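Local coordinates for protein cleavage and polyadenylation specificity factor 100 KD subunit (Methanosarcina mazei, PDB 2XR1) that probably terminates transcription by cleaving nascent RNA at the polymerase exit channel, using a two-zinc metallo-beta-lactamase/beta-CASP nuclease core preceded by KH domains, at residues I151-M155 / A302-K306. Numbering follows the deposited sequence.
Sequences IREFM and AKTLK
A helix-on-helix interface between helix 146-157, which follows the KH repeats, and the metallo-beta-lactamase domain brings Phe154 and Leu305 together, each directed at the opposite segment. The axes of 151-155 and 302-306 cross at -77° and come no closer than 11.2 Å, a separation bridged mainly by Phe154 and Leu305, without any hydrogen bond between the segments. These two side chains lie alongside each other, pointing opposite ways, with Leu305 CD2 3.5 Å from Phe154 CD2. A chi1 of 172°, which sets CG opposite the backbone N, sends the phenylalanine ring across to the other helix, where its far end reaches Ala302: CZ is 3.7 Å from the Ala302 CB. The Lys306 side chain runs roughly perpendicular to that of Phe154, its CG 3.9 Å from Phe154 CE2, so that the aliphatic part of the lysine packs on the phenylalanine while its ammonium NZ forms a salt bridge with Glu161. Leu305 also meets Ile151 and Met155, which sit one helical turn apart, joined by the Met155 N to Ile151 O hydrogen bond. Ile151 brings CG2 to 4.0 Å from Leu305 CD2, and Met155 bends at chi2 and chi3, which brings its terminal methyl CE toward the other helix, 3.8 Å from Leu305 CG. Helix 270-290 closes the buried side of the contact, Val277 touching both Ile151 and Leu305. Arg162 NH1, from helix 159-173, hydrogen-bonds Lys306 O, while helix 254-259 packs against Thr304, and strand 308-310, outermost within this chain in its mixed sheet, follows helix 299-306.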
loop_
_atom_site.group_PDB
_atom_site.type_symbol
_atom_site.label_atom_id
_atom_site.label_comp_id
_atom_site.label_asym_id
_atom_site.label_seq_id
_atom_site.Cartn_x
_atom_site.Cartn_y
_atom_site.Cartn_z
ATOM N N ILE B 151 13.405 35.358 3.433
ATOM C CA ILE B 151 12.788 34.380 4.329
ATOM C C ILE B 151 12.645 34.923 5.766
ATOM O O ILE B 151 11.588 34.816 6.391
ATOM C CB ILE B 151 13.574 33.088 4.370
ATOM C CG1 ILE B 151 13.424 32.336 3.059
ATOM C CG2 ILE B 151 13.062 32.209 5.442
ATOM C CD1 ILE B 151 14.340 31.113 2.943
ATOM N N ARG B 152 13.700 35.524 6.285
ATOM C CA ARG B 152 13.626 36.081 7.627
ATOM C C ARG B 152 12.529 37.121 7.764
ATOM O O ARG B 152 11.789 37.059 8.718
ATOM C CB ARG B 152 14.977 36.645 8.051
ATOM C CG ARG B 152 15.962 35.537 8.348
ATOM C CD ARG B 152 17.379 36.038 8.437
ATOM N NE ARG B 152 18.289 34.945 8.780
ATOM C CZ ARG B 152 19.539 35.117 9.212
ATOM N NH1 ARG B 152 20.055 36.346 9.367
ATOM N NH2 ARG B 152 20.281 34.057 9.517
ATOM N N GLU B 153 12.429 38.045 6.805
ATOM C CA GLU B 153 11.356 39.049 6.790
ATOM C C GLU B 153 9.980 38.415 6.660
ATOM O O GLU B 153 9.045 38.845 7.312
ATOM C CB GLU B 153 11.564 40.077 5.659
ATOM C CG GLU B 153 12.319 41.338 6.117
ATOM C CD GLU B 153 12.533 42.347 5.005
ATOM O OE1 GLU B 153 12.854 41.919 3.869
ATOM O OE2 GLU B 153 12.379 43.566 5.281
ATOM N N PHE B 154 9.866 37.394 5.815
ATOM C CA PHE B 154 8.619 36.661 5.617
ATOM C C PHE B 154 8.152 35.938 6.894
ATOM O O PHE B 154 6.961 35.896 7.187
ATOM C CB PHE B 154 8.765 35.676 4.449
ATOM C CG PHE B 154 7.607 34.759 4.299
ATOM C CD1 PHE B 154 6.542 35.104 3.486
ATOM C CD2 PHE B 154 7.555 33.558 5.011
ATOM C CE1 PHE B 154 5.450 34.259 3.381
ATOM C CE2 PHE B 154 6.473 32.721 4.924
ATOM C CZ PHE B 154 5.417 33.059 4.106
ATOM N N MET B 155 9.083 35.377 7.648
ATOM C CA MET B 155 8.754 34.757 8.934
ATOM C C MET B 155 8.257 35.757 9.990
ATOM O O MET B 155 7.343 35.433 10.726
ATOM C CB MET B 155 9.951 34.009 9.491
ATOM C CG MET B 155 10.367 32.822 8.658
ATOM S SD MET B 155 9.364 31.336 8.806
ATOM C CE MET B 155 8.117 31.620 7.584
ATOM N N ALA B 302 5.054 29.807 -0.119
ATOM C CA ALA B 302 4.868 30.499 1.157
ATOM C C ALA B 302 4.258 29.591 2.235
ATOM O O ALA B 302 4.729 29.535 3.395
ATOM C CB ALA B 302 4.022 31.741 0.973
ATOM N N LYS B 303 3.223 28.865 1.843
ATOM C CA LYS B 303 2.553 27.974 2.762
ATOM C C LYS B 303 3.480 26.857 3.232
ATOM O O LYS B 303 3.427 26.466 4.395
ATOM C CB LYS B 303 1.315 27.378 2.105
ATOM C CG LYS B 303 0.358 26.728 3.103
ATOM C CD LYS B 303 -1.018 26.490 2.495
ATOM C CE LYS B 303 -2.096 26.271 3.561
ATOM N NZ LYS B 303 -1.665 25.332 4.651
ATOM N N THR B 304 4.326 26.339 2.337
ATOM C CA THR B 304 5.259 25.307 2.713
ATOM C C THR B 304 6.295 25.841 3.699
ATOM O O THR B 304 6.729 25.097 4.606
ATOM C CB THR B 304 6.042 24.788 1.500
ATOM O OG1 THR B 304 5.129 24.219 0.568
ATOM C CG2 THR B 304 7.076 23.762 1.886
ATOM N N LEU B 305 6.734 27.087 3.496
ATOM C CA LEU B 305 7.753 27.659 4.363
ATOM C C LEU B 305 7.181 27.914 5.763
ATOM O O LEU B 305 7.867 27.727 6.749
ATOM C CB LEU B 305 8.310 28.945 3.748
ATOM C CG LEU B 305 9.341 29.776 4.500
ATOM C CD1 LEU B 305 10.596 28.978 4.771
ATOM C CD2 LEU B 305 9.656 31.041 3.686
ATOM N N LYS B 306 5.922 28.343 5.849
ATOM C CA LYS B 306 5.254 28.558 7.142
ATOM C C LYS B 306 5.136 27.261 7.904
ATOM O O LYS B 306 4.975 27.254 9.120
ATOM C CB LYS B 306 3.838 29.103 6.954
ATOM C CG LYS B 306 3.800 30.552 6.709
ATOM C CD LYS B 306 2.378 31.117 6.729
ATOM C CE LYS B 306 1.685 31.009 5.364
ATOM N NZ LYS B 306 0.720 32.083 5.155
#